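Local coordinates for protein choline kinase (Cryptosporidium parvum, PDB 3MES) that probably phosphorylates choline and ethanolamine at the expense of ATP, at residues G176-I181 against L262-N267; E195-K200 against Y288-F293; E304-Y309 against E322-E327; F363-H368 against L403-E408. One frame throughout, in Å; residues are numbered along the deposited sequence.

Overall arrangement
Following the chain from its N terminus, interaction 1 brings the end of helix 165-179 onto strand 262-265, closing a loop of 80 residues. Interaction 2 opens inside that loop, at the start of helix 198-214, and closes beyond it on strand 290-293, so the two cross. They also touch, because their strands pair in one antiparallel sheet. Interaction 3 follows in series, a short closure of 12 residues that joins a magnesium-binding turn to the loop before helix 327-342. Interaction 4 comes last, pairing helices 364-376 and 391-411. It touches interaction 3 through Tyr307 and Tyr324 and interaction 2 through Phe363, linking the late helices to the strands.

Interaction 1: G176-I181 against L262-N267; sequences GSLHII and LVFAHN
His179 and Val263 meet ring to methyl: CG2 of the valine sits over one face of the imidazole, 3.3 Å from its centroid and 19° off the ring normal. The methyl is displaced toward the rim and comes nearest ND1, making a close CH-pi contact. The other methyl of Val263, CG1, reaches the histidine less closely, at 4.0 Å from His179 ND1. Both ring nitrogens of His179 are satisfied by partners outside the contact, ND1 by Tyr337 and NE2 by Asp297, and two such bonds fix the rotation of the ring that the methyl covers.

Phe264 serves the other half of the contact. Its CG lies trans to the backbone nitrogen (chi1 -167°), which carries the ring beside Leu178 and Ile181. CD1 of Ile181 packs 3.8 Å from Phe264 CB, while Leu178 CD2 lies 4.1 Å from Phe264 CD2. The one backbone link across the segments is a weak hydrogen bond of 3.4 Å from Phe264 N to His179 O.

Just beyond the strand, His266 and Asn267 open the sequence HNDLQENN, which fits the HxDxxxxN pattern of Brenner's phosphotransferase motif, with Asp268 and Asn273 at its other fixed positions. Asp297 receives the backbone amides of both His266 and Asn267 as well as His179 NE2, so one carboxylate links the helix end to this loop. Around the contact, strand 290-293 pairs with strand 262-265, helix 294-303 lies against His179 and Val263, and Leu130 of helix 120-132 packs on Leu178, Ile181 and Phe264.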
# COMPACT_ATOMS: atom_id res chain seq x y z
N GLY B 176 5.42 2.50 -9.51
CA GLY B 176 4.54 3.00 -10.56
C GLY B 176 4.22 4.48 -10.41
O GLY B 176 4.21 5.22 -11.39
N SER B 177 3.95 4.91 -9.18
CA SER B 177 3.64 6.31 -8.90
C SER B 177 4.83 7.21 -9.22
O SER B 177 4.66 8.36 -9.61
CB SER B 177 3.23 6.49 -7.44
OG SER B 177 1.87 6.15 -7.25
N LEU B 178 6.02 6.66 -9.04
CA LEU B 178 7.25 7.41 -9.27
C LEU B 178 7.60 7.43 -10.75
O LEU B 178 8.16 8.40 -11.26
CB LEU B 178 8.39 6.78 -8.45
CG LEU B 178 9.77 7.45 -8.43
CD1 LEU B 178 10.73 6.75 -9.38
CD2 LEU B 178 9.66 8.94 -8.74
N HIS B 179 7.26 6.35 -11.44
CA HIS B 179 7.60 6.19 -12.85
C HIS B 179 6.86 7.16 -13.78
O HIS B 179 7.41 7.59 -14.79
CB HIS B 179 7.35 4.75 -13.29
CG HIS B 179 8.50 3.83 -13.00
ND1 HIS B 179 8.73 2.68 -13.73
CD2 HIS B 179 9.49 3.90 -12.09
CE1 HIS B 179 9.81 2.08 -13.26
NE2 HIS B 179 10.29 2.80 -12.26
N ILE B 180 5.62 7.50 -13.43
CA ILE B 180 4.77 8.29 -14.32
C ILE B 180 5.01 9.80 -14.27
O ILE B 180 4.49 10.54 -15.11
CB ILE B 180 3.27 8.00 -14.08
CG1 ILE B 180 2.92 8.15 -12.60
CG2 ILE B 180 2.90 6.61 -14.56
CD1 ILE B 180 2.71 9.59 -12.17
N ILE B 181 5.79 10.26 -13.30
CA ILE B 181 5.98 11.70 -13.10
C ILE B 181 6.50 12.43 -14.35
O ILE B 181 6.17 13.60 -14.56
CB ILE B 181 6.90 12.01 -11.91
CG1 ILE B 181 8.31 11.47 -12.16
CG2 ILE B 181 6.32 11.46 -10.62
CD1 ILE B 181 9.25 11.61 -10.98
N LEU B 262 9.65 4.87 -21.23
CA LEU B 262 10.61 5.77 -20.61
C LEU B 262 10.02 6.43 -19.38
O LEU B 262 9.06 7.19 -19.47
CB LEU B 262 11.08 6.83 -21.62
CG LEU B 262 11.94 6.26 -22.75
CD1 LEU B 262 12.47 7.37 -23.64
CD2 LEU B 262 13.08 5.44 -22.16
N VAL B 263 10.59 6.12 -18.22
CA VAL B 263 10.05 6.58 -16.95
C VAL B 263 11.15 7.14 -16.06
O VAL B 263 12.33 6.91 -16.32
CB VAL B 263 9.36 5.43 -16.21
CG1 VAL B 263 8.41 4.69 -17.14
CG2 VAL B 263 10.40 4.47 -15.65
N PHE B 264 10.77 7.87 -15.02
CA PHE B 264 11.76 8.31 -14.04
C PHE B 264 11.96 7.21 -13.00
O PHE B 264 11.13 7.01 -12.11
CB PHE B 264 11.37 9.63 -13.38
CG PHE B 264 12.49 10.26 -12.61
CD1 PHE B 264 13.33 11.18 -13.22
CD2 PHE B 264 12.73 9.92 -11.29
CE1 PHE B 264 14.38 11.76 -12.53
CE2 PHE B 264 13.77 10.50 -10.59
CZ PHE B 264 14.60 11.42 -11.20
N ALA B 265 13.08 6.51 -13.12
CA ALA B 265 13.33 5.32 -12.31
C ALA B 265 14.10 5.63 -11.03
O ALA B 265 14.85 6.60 -10.96
CB ALA B 265 14.07 4.28 -13.13
N HIS B 266 13.89 4.78 -10.02
CA HIS B 266 14.65 4.86 -8.78
C HIS B 266 16.07 4.35 -9.01
O HIS B 266 17.05 5.00 -8.62
CB HIS B 266 13.97 4.03 -7.69
CG HIS B 266 14.62 4.15 -6.35
ND1 HIS B 266 15.74 3.43 -5.99
CD2 HIS B 266 14.30 4.90 -5.27
CE1 HIS B 266 16.08 3.74 -4.76
NE2 HIS B 266 15.22 4.63 -4.29
N ASN B 267 16.17 3.19 -9.65
CA ASN B 267 17.45 2.63 -10.10
C ASN B 267 18.27 1.92 -9.02
O ASN B 267 19.38 1.47 -9.29
CB ASN B 267 18.28 3.72 -10.79
CG ASN B 267 17.78 4.04 -12.19
OD1 ASN B 267 17.30 3.16 -12.90
ND2 ASN B 267 17.89 5.30 -12.58

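Interaction 2: E195-K200 against Y288-F293; sequences EPILFK and YSAINF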
# COMPACT_ATOMS: atom_id res chain seq x y z
N GLU B 195 16.70 10.92 -22.01
CA GLU B 195 17.20 9.64 -22.49
C GLU B 195 17.49 8.68 -21.34
O GLU B 195 17.91 9.10 -20.27
CB GLU B 195 18.47 9.83 -23.33
CG GLU B 195 18.25 10.57 -24.64
CD GLU B 195 19.48 10.56 -25.53
OE1 GLU B 195 20.59 10.31 -25.02
OE2 GLU B 195 19.32 10.80 -26.75
N PRO B 196 17.26 7.37 -21.58
CA PRO B 196 17.53 6.36 -20.57
C PRO B 196 19.01 6.38 -20.18
O PRO B 196 19.86 6.75 -20.99
CB PRO B 196 17.19 5.05 -21.28
CG PRO B 196 17.27 5.37 -22.74
CD PRO B 196 16.82 6.79 -22.85
N ILE B 197 19.31 5.98 -18.95
CA ILE B 197 20.66 6.09 -18.43
C ILE B 197 21.40 4.75 -18.44
O ILE B 197 22.61 4.70 -18.23
CB ILE B 197 20.65 6.65 -17.00
CG1 ILE B 197 22.05 7.13 -16.60
CG2 ILE B 197 20.11 5.61 -16.03
CD1 ILE B 197 22.07 7.89 -15.30
N LEU B 198 20.67 3.67 -18.68
CA LEU B 198 21.20 2.32 -18.49
C LEU B 198 22.53 2.07 -19.19
O LEU B 198 23.44 1.47 -18.61
CB LEU B 198 20.17 1.25 -18.87
CG LEU B 198 19.80 1.06 -20.34
CD1 LEU B 198 19.03 -0.24 -20.51
CD2 LEU B 198 19.00 2.24 -20.87
N PHE B 199 22.65 2.51 -20.44
CA PHE B 199 23.88 2.30 -21.20
C PHE B 199 24.97 3.30 -20.83
O PHE B 199 26.10 2.90 -20.54
CB PHE B 199 23.59 2.35 -22.70
CG PHE B 199 22.59 1.33 -23.15
CD1 PHE B 199 22.85 -0.02 -23.01
CD2 PHE B 199 21.39 1.72 -23.72
CE1 PHE B 199 21.93 -0.97 -23.42
CE2 PHE B 199 20.46 0.78 -24.13
CZ PHE B 199 20.73 -0.56 -23.98
N LYS B 200 24.64 4.58 -20.83
CA LYS B 200 25.60 5.61 -20.45
C LYS B 200 26.27 5.24 -19.13
O LYS B 200 27.50 5.24 -19.03
CB LYS B 200 24.90 6.96 -20.30
CG LYS B 200 24.12 7.40 -21.52
CD LYS B 200 23.43 8.73 -21.26
CE LYS B 200 22.47 9.07 -22.39
NZ LYS B 200 21.80 10.38 -22.16
N TYR B 288 20.73 7.47 -7.47
CA TYR B 288 20.93 6.89 -8.80
C TYR B 288 19.69 7.07 -9.68
O TYR B 288 19.59 6.47 -10.75
CB TYR B 288 21.28 5.40 -8.70
CG TYR B 288 22.50 5.11 -7.86
CD1 TYR B 288 23.78 5.28 -8.39
CD2 TYR B 288 22.39 4.65 -6.56
CE1 TYR B 288 24.91 5.01 -7.63
CE2 TYR B 288 23.51 4.37 -5.80
CZ TYR B 288 24.77 4.56 -6.34
OH TYR B 288 25.88 4.28 -5.58
N SER B 289 18.76 7.91 -9.23
CA SER B 289 17.51 8.09 -9.95
C SER B 289 17.66 8.97 -11.18
O SER B 289 18.31 10.02 -11.14
CB SER B 289 16.43 8.65 -9.02
OG SER B 289 16.19 7.74 -7.95
N ALA B 290 17.07 8.52 -12.29
CA ALA B 290 17.14 9.21 -13.57
C ALA B 290 16.25 8.49 -14.57
O ALA B 290 15.87 7.34 -14.36
CB ALA B 290 18.58 9.25 -14.06
N ILE B 291 15.91 9.16 -15.67
CA ILE B 291 15.08 8.53 -16.68
C ILE B 291 15.72 7.21 -17.11
O ILE B 291 16.95 7.11 -17.20
CB ILE B 291 14.88 9.43 -17.92
CG1 ILE B 291 14.17 10.72 -17.52
CG2 ILE B 291 14.08 8.69 -18.98
CD1 ILE B 291 12.74 10.52 -17.07
N ASN B 292 14.89 6.22 -17.39
CA ASN B 292 15.38 4.89 -17.75
C ASN B 292 14.22 4.01 -18.18
O ASN B 292 13.05 4.34 -17.95
CB ASN B 292 16.10 4.27 -16.55
CG ASN B 292 16.92 3.04 -16.93
OD1 ASN B 292 17.03 2.69 -18.11
ND2 ASN B 292 17.49 2.38 -15.93
N PHE B 293 14.53 2.89 -18.83
CA PHE B 293 13.51 1.93 -19.21
C PHE B 293 12.81 1.38 -17.96
O PHE B 293 13.47 0.92 -17.03
CB PHE B 293 14.11 0.78 -20.03
CG PHE B 293 14.43 1.15 -21.45
CD1 PHE B 293 13.46 1.69 -22.28
CD2 PHE B 293 15.70 0.93 -21.97
CE1 PHE B 293 13.76 2.02 -23.59
CE2 PHE B 293 16.00 1.26 -23.28
CZ PHE B 293 15.03 1.81 -24.09
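Leu198 and Pro196 approach the ring of Phe293 from different directions. CB of Pro196 stands over one face, and Leu198 brings CD1 to the ring edge, in its plane, 3.8 Å from Phe293 CD2. The second leucine methyl, CD2, meets the same ring carbon obliquely at 3.7 Å from Phe293 CD2. With chi1 at 70°, Leu198 CG is held between its own backbone nitrogen and carbonyl carbon, a rotamer that directs both methyls at the strand.

Leu198 also lies across Asn292 at about a right angle, its CD2 3.4 Å from Asn292 OD1. Asn292 OD1 accepts Phe293 N at 2.6 Å, with the donor well above the carbonyl plane, and ND2 of the same side chain is bound to Asn267, so the carboxamide is held at both ends. Asn292 and Phe293 belong to strand 290-293, the partner of strand 262-265 in the small antiparallel sheet of the helical lobe of this kinase fold, and Phe293 is the N-cap residue of helix 294-303.

Toward the start of the strand, Ile197 extends CD1 to 3.9 Å from Ala290 CB. Its backbone N makes a weak hydrogen bond of 3.1 Å to Ile291 O, bent to 120° at the hydrogen, and Pro196 CA adds a CH contact to that same oxygen. Leu262 of the paired strand touches both Pro196 and Phe293.

Interaction 3: E304-Y309 against E322-E327; sequences EYIYDY and EDYPCE. With MG (magnesium ion), chain M; DME (decamethonium ion), chain K; PT3 (N-propyl-tartramic acid), chain L.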
# COMPACT_ATOMS: atom_id res chain seq x y z
N GLU B 304 17.24 -7.92 -6.40
CA GLU B 304 17.60 -7.73 -4.99
C GLU B 304 17.00 -8.82 -4.12
O GLU B 304 17.38 -8.97 -2.96
CB GLU B 304 17.17 -6.35 -4.50
CG GLU B 304 18.02 -5.21 -5.04
CD GLU B 304 19.44 -5.26 -4.51
OE1 GLU B 304 19.70 -6.05 -3.58
OE2 GLU B 304 20.29 -4.50 -5.02
N TYR B 305 16.07 -9.58 -4.68
CA TYR B 305 15.52 -10.74 -3.98
C TYR B 305 16.65 -11.70 -3.64
O TYR B 305 16.55 -12.47 -2.68
CB TYR B 305 14.48 -11.44 -4.85
CG TYR B 305 13.09 -10.86 -4.74
CD1 TYR B 305 12.06 -11.57 -4.14
CD2 TYR B 305 12.81 -9.59 -5.24
CE1 TYR B 305 10.79 -11.04 -4.03
CE2 TYR B 305 11.54 -9.05 -5.14
CZ TYR B 305 10.54 -9.78 -4.54
OH TYR B 305 9.27 -9.24 -4.43
N ILE B 306 17.73 -11.62 -4.40
CA ILE B 306 18.84 -12.56 -4.29
C ILE B 306 19.92 -12.12 -3.29
O ILE B 306 20.63 -12.96 -2.74
CB ILE B 306 19.52 -12.78 -5.65
CG1 ILE B 306 18.52 -13.36 -6.66
CG2 ILE B 306 20.74 -13.69 -5.51
CD1 ILE B 306 19.00 -13.29 -8.11
N TYR B 307 20.02 -10.82 -3.06
CA TYR B 307 21.14 -10.29 -2.27
C TYR B 307 20.73 -9.74 -0.91
O TYR B 307 19.93 -8.81 -0.80
CB TYR B 307 21.92 -9.26 -3.09
CG TYR B 307 22.23 -9.78 -4.47
CD1 TYR B 307 23.22 -10.73 -4.66
CD2 TYR B 307 21.52 -9.35 -5.57
CE1 TYR B 307 23.50 -11.23 -5.92
CE2 TYR B 307 21.79 -9.84 -6.84
CZ TYR B 307 22.79 -10.78 -7.00
OH TYR B 307 23.06 -11.27 -8.26
N ASP B 308 21.30 -10.34 0.13
CA ASP B 308 21.05 -9.93 1.50
C ASP B 308 22.31 -9.25 2.04
O ASP B 308 23.34 -9.89 2.19
CB ASP B 308 20.71 -11.15 2.36
CG ASP B 308 20.20 -10.78 3.74
OD1 ASP B 308 19.86 -9.60 3.96
OD2 ASP B 308 20.13 -11.68 4.59
N TYR B 309 22.21 -7.95 2.31
CA TYR B 309 23.36 -7.18 2.78
C TYR B 309 23.37 -7.05 4.30
O TYR B 309 24.01 -6.15 4.84
CB TYR B 309 23.39 -5.80 2.12
CG TYR B 309 23.10 -5.83 0.64
CD1 TYR B 309 24.01 -6.39 -0.25
CD2 TYR B 309 21.92 -5.30 0.13
CE1 TYR B 309 23.74 -6.43 -1.61
CE2 TYR B 309 21.66 -5.33 -1.22
CZ TYR B 309 22.57 -5.90 -2.09
OH TYR B 309 22.30 -5.93 -3.43
N GLU B 322 18.30 -18.96 -6.28
CA GLU B 322 16.98 -19.57 -6.35
C GLU B 322 15.90 -18.65 -5.79
O GLU B 322 14.71 -18.87 -6.02
CB GLU B 322 16.96 -20.90 -5.59
CG GLU B 322 17.99 -21.91 -6.06
CD GLU B 322 19.39 -21.59 -5.56
OE1 GLU B 322 19.52 -20.78 -4.61
OE2 GLU B 322 20.35 -22.17 -6.11
N ASP B 323 16.33 -17.62 -5.06
CA ASP B 323 15.39 -16.72 -4.41
C ASP B 323 14.80 -15.69 -5.37
O ASP B 323 13.82 -15.01 -5.04
CB ASP B 323 16.04 -16.02 -3.20
CG ASP B 323 16.07 -16.90 -1.96
OD1 ASP B 323 15.64 -18.07 -2.05
OD2 ASP B 323 16.51 -16.43 -0.90
N TYR B 324 15.39 -15.56 -6.55
CA TYR B 324 14.81 -14.70 -7.57
C TYR B 324 13.33 -15.05 -7.65
O TYR B 324 12.97 -16.22 -7.74
CB TYR B 324 15.49 -14.91 -8.92
CG TYR B 324 15.06 -13.91 -9.97
CD1 TYR B 324 15.62 -12.64 -10.01
CD2 TYR B 324 14.07 -14.22 -10.89
CE1 TYR B 324 15.23 -11.71 -10.95
CE2 TYR B 324 13.66 -13.30 -11.84
CZ TYR B 324 14.25 -12.05 -11.87
OH TYR B 324 13.85 -11.12 -12.81
N PRO B 325 12.46 -14.03 -7.60
CA PRO B 325 11.01 -14.25 -7.49
C PRO B 325 10.46 -15.11 -8.62
O PRO B 325 10.85 -14.95 -9.77
CB PRO B 325 10.43 -12.83 -7.57
CG PRO B 325 11.50 -12.00 -8.19
CD PRO B 325 12.79 -12.60 -7.74
N CYS B 326 9.56 -16.03 -8.27
CA CYS B 326 8.96 -16.92 -9.25
C CYS B 326 8.13 -16.14 -10.26
O CYS B 326 7.82 -14.96 -10.06
CB CYS B 326 8.08 -17.96 -8.55
SG CYS B 326 6.62 -17.27 -7.75
N GLU B 327 7.76 -16.80 -11.36
CA GLU B 327 7.05 -16.13 -12.44
C GLU B 327 5.69 -15.58 -12.02
O GLU B 327 5.26 -14.55 -12.51
CB GLU B 327 6.88 -17.06 -13.63
CG GLU B 327 6.36 -16.36 -14.87
CD GLU B 327 5.85 -17.32 -15.91
OE1 GLU B 327 5.55 -18.48 -15.55
OE2 GLU B 327 5.75 -16.92 -17.09
MG MG M . 18.56 -7.32 -1.81
N1 DME K . 23.94 -2.46 6.36
C2 DME K . 25.32 -2.10 6.01
C3 DME K . 25.36 -1.53 4.58
C4 DME K . 26.80 -1.51 4.04
C5 DME K . 26.86 -0.88 2.64
C6 DME K . 26.19 -1.78 1.59
C7 DME K . 27.21 -2.28 0.56
C8 DME K . 26.83 -1.84 -0.85
C9 DME K . 26.00 -2.91 -1.58
C10 DME K . 24.86 -2.27 -2.37
C11 DME K . 24.59 -3.05 -3.66
N12 DME K . 23.55 -2.37 -4.45
C13 DME K . 23.94 -3.69 7.18
C14 DME K . 23.34 -1.36 7.13
C15 DME K . 23.16 -2.70 5.13
C16 DME K . 22.32 -2.21 -3.65
C17 DME K . 24.04 -1.04 -4.85
C18 DME K . 23.25 -3.17 -5.65
O1 PT3 L . 23.03 4.32 -1.37
O11 PT3 L . 25.23 4.65 -1.57
C1 PT3 L . 24.23 3.96 -1.29
C2 PT3 L . 24.47 2.52 -0.82
O2 PT3 L . 25.87 2.26 -0.69
C3 PT3 L . 23.85 1.59 -1.86
O3 PT3 L . 24.85 0.72 -2.39
C4 PT3 L . 22.76 0.79 -1.17
O41 PT3 L . 21.74 0.47 -1.77
N4 PT3 L . 23.01 0.52 0.11
C41 PT3 L . 22.05 -0.23 0.94
C42 PT3 L . 22.76 -0.75 2.20
C43 PT3 L . 22.69 -2.27 2.27
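The backbones at Tyr305 and Tyr324 pass with their CA atoms 5.4 Å apart, and no hydrogen bond joins the two segments, so side chains carry the contact. Pro325 lies on the ring of Tyr305: its CG is centred over one face, 4.0 Å from the centroid and 10° off the normal, in a CH-pi contact. Pro325 CD reaches the root of the ring, 3.5 Å from Tyr305 CG, and the two side chains cross at about a right angle. Ile306 has its CD1 at the edge of the Tyr324 ring, near the ring plane and 3.9 Å from Tyr324 CD1. The hydroxyl of Tyr324 is bonded to Glu361, beyond the contact. This apolar clasp of Tyr305, Ile306, Tyr324 and Pro325 holds the metal-binding turn against the loop before helix 327-342.

On the same turn, the backbone and side chain of Glu304 wrap a magnesium ion. Glu304 O lies 2.3 Å from the metal and Glu304 OE1 2.5 Å, the chain bending back at chi2 (-67°) to bring the carboxylate round. Tyr307 O is a third ligand, at 2.3 Å from the magnesium, and Glu271 adds a carboxylate oxygen. Tyr309 OH donates to the syn lone pair of Glu304 OE1 at 2.6 Å, while its ring presents one face to the decamethonium chain.

Glu304 OE1 is thus shared by a metal and a phenol, whereas OE2 faces methyl groups of a quaternary ammonium end of decamethonium. Such a site would probably suit a choline-like cation electrostatically.

Interaction 4: F363-H368 against L403-E408; sequences FTLISH and LQKKKE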
# COMPACT_ATOMS: atom_id res chain seq x y z
N PHE B 363 16.12 -7.19 -18.86
CA PHE B 363 16.77 -6.11 -18.13
C PHE B 363 17.49 -6.59 -16.86
O PHE B 363 18.17 -5.80 -16.21
CB PHE B 363 15.76 -5.02 -17.77
CG PHE B 363 15.34 -4.18 -18.94
CD1 PHE B 363 16.11 -3.09 -19.33
CD2 PHE B 363 14.19 -4.47 -19.65
CE1 PHE B 363 15.73 -2.31 -20.41
CE2 PHE B 363 13.81 -3.70 -20.73
CZ PHE B 363 14.57 -2.61 -21.11
N THR B 364 17.34 -7.86 -16.52
CA THR B 364 18.00 -8.41 -15.34
C THR B 364 19.51 -8.40 -15.51
O THR B 364 20.27 -8.27 -14.54
CB THR B 364 17.54 -9.85 -15.01
OG1 THR B 364 17.80 -10.71 -16.13
CG2 THR B 364 16.05 -9.88 -14.69
N LEU B 365 19.95 -8.55 -16.76
CA LEU B 365 21.37 -8.56 -17.07
C LEU B 365 21.97 -7.17 -16.89
O LEU B 365 23.13 -7.03 -16.49
CB LEU B 365 21.61 -9.08 -18.49
CG LEU B 365 20.99 -10.43 -18.86
CD1 LEU B 365 21.22 -10.74 -20.33
CD2 LEU B 365 21.53 -11.55 -17.99
N ILE B 366 21.18 -6.15 -17.19
CA ILE B 366 21.63 -4.77 -17.01
C ILE B 366 21.99 -4.53 -15.55
O ILE B 366 22.97 -3.85 -15.25
CB ILE B 366 20.55 -3.76 -17.45
CG1 ILE B 366 20.24 -3.94 -18.94
CG2 ILE B 366 21.01 -2.34 -17.18
CD1 ILE B 366 21.39 -3.56 -19.86
N SER B 367 21.20 -5.11 -14.65
CA SER B 367 21.41 -4.95 -13.21
C SER B 367 22.69 -5.63 -12.72
O SER B 367 23.48 -5.02 -12.00
CB SER B 367 20.20 -5.51 -12.45
OG SER B 367 20.40 -5.44 -11.04
N HIS B 368 22.89 -6.88 -13.13
CA HIS B 368 24.08 -7.63 -12.72
C HIS B 368 25.37 -6.99 -13.22
O HIS B 368 26.39 -7.00 -12.52
CB HIS B 368 24.01 -9.08 -13.23
CG HIS B 368 22.97 -9.91 -12.55
ND1 HIS B 368 22.85 -9.99 -11.18
CD2 HIS B 368 22.01 -10.72 -13.06
CE1 HIS B 368 21.86 -10.80 -10.88
NE2 HIS B 368 21.33 -11.26 -12.00
N LEU B 403 26.25 -14.23 -16.30
CA LEU B 403 26.50 -15.37 -17.17
C LEU B 403 25.39 -16.40 -17.03
O LEU B 403 24.81 -16.85 -18.02
CB LEU B 403 27.85 -16.01 -16.84
CG LEU B 403 29.05 -15.57 -17.69
CD1 LEU B 403 28.78 -14.26 -18.42
CD2 LEU B 403 30.30 -15.48 -16.83
N GLN B 404 25.10 -16.76 -15.78
CA GLN B 404 24.08 -17.76 -15.48
C GLN B 404 22.71 -17.34 -16.00
O GLN B 404 22.04 -18.11 -16.70
CB GLN B 404 24.03 -18.02 -13.97
CG GLN B 404 23.09 -19.13 -13.57
CD GLN B 404 23.17 -19.45 -12.09
OE1 GLN B 404 24.10 -19.03 -11.40
NE2 GLN B 404 22.19 -20.20 -11.59
N LYS B 405 22.28 -16.13 -15.65
CA LYS B 405 20.98 -15.63 -16.07
C LYS B 405 20.85 -15.59 -17.60
O LYS B 405 19.81 -15.94 -18.15
CB LYS B 405 20.73 -14.23 -15.49
CG LYS B 405 19.30 -13.73 -15.65
CD LYS B 405 18.31 -14.57 -14.85
CE LYS B 405 16.90 -13.98 -14.94
NZ LYS B 405 15.88 -14.77 -14.19
N LYS B 406 21.92 -15.18 -18.28
CA LYS B 406 21.92 -15.12 -19.73
C LYS B 406 21.69 -16.51 -20.35
O LYS B 406 20.98 -16.64 -21.34
CB LYS B 406 23.22 -14.51 -20.26
CG LYS B 406 23.28 -14.36 -21.77
CD LYS B 406 24.49 -13.53 -22.18
CE LYS B 406 24.50 -13.27 -23.68
NZ LYS B 406 24.90 -14.47 -24.47
N LYS B 407 22.30 -17.53 -19.76
CA LYS B 407 22.07 -18.90 -20.21
C LYS B 407 20.62 -19.31 -19.99
O LYS B 407 20.04 -20.03 -20.80
CB LYS B 407 23.00 -19.89 -19.50
CG LYS B 407 24.41 -19.97 -20.07
CD LYS B 407 25.11 -21.25 -19.64
CE LYS B 407 24.61 -22.47 -20.42
NZ LYS B 407 23.25 -22.91 -20.02
N GLU B 408 20.03 -18.84 -18.89
CA GLU B 408 18.66 -19.18 -18.57
C GLU B 408 17.68 -18.50 -19.53
O GLU B 408 16.78 -19.15 -20.07
CB GLU B 408 18.33 -18.82 -17.12
CG GLU B 408 19.23 -19.51 -16.11
CD GLU B 408 18.64 -19.53 -14.70
OE1 GLU B 408 18.00 -18.53 -14.30
OE2 GLU B 408 18.84 -20.55 -14.00
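The ammonium group of Lys405 is gripped by a salt bridge to Glu361 and a cation-pi contact with the ring of Tyr324, and the chain leading to it runs across Thr364 at about a right angle. Lys405 bends at chi2 (66°), which brings its methylenes across the threonine hydroxyl: CG comes 3.4 Å from Thr364 OG1, and CE 3.6 Å from the same oxygen. That hydroxyl is itself bonded to the backbone carbonyl of Glu361, so Glu361 holds both partners.

Leu365 fills the neighbouring place with a single methyl. Its CD2 rests against the backbone of the opposite helix, 3.7 Å from Lys406 N, and also meets Lys405 CB at 3.8 Å from Leu365 CD2. His368, one turn on, adds a marginal touch to the same lysine carbon, while its ND1 is bonded to Arg398.

The two helical segments are nearly antiparallel, 170° between directions, with axes 9.8 Å apart. Tyr402 and Leu409 of helix 391-411 extend the packing on Leu365, Leu238 of helix 235-239 also packs on it, and helix 294-303 lies against Thr364 and His368.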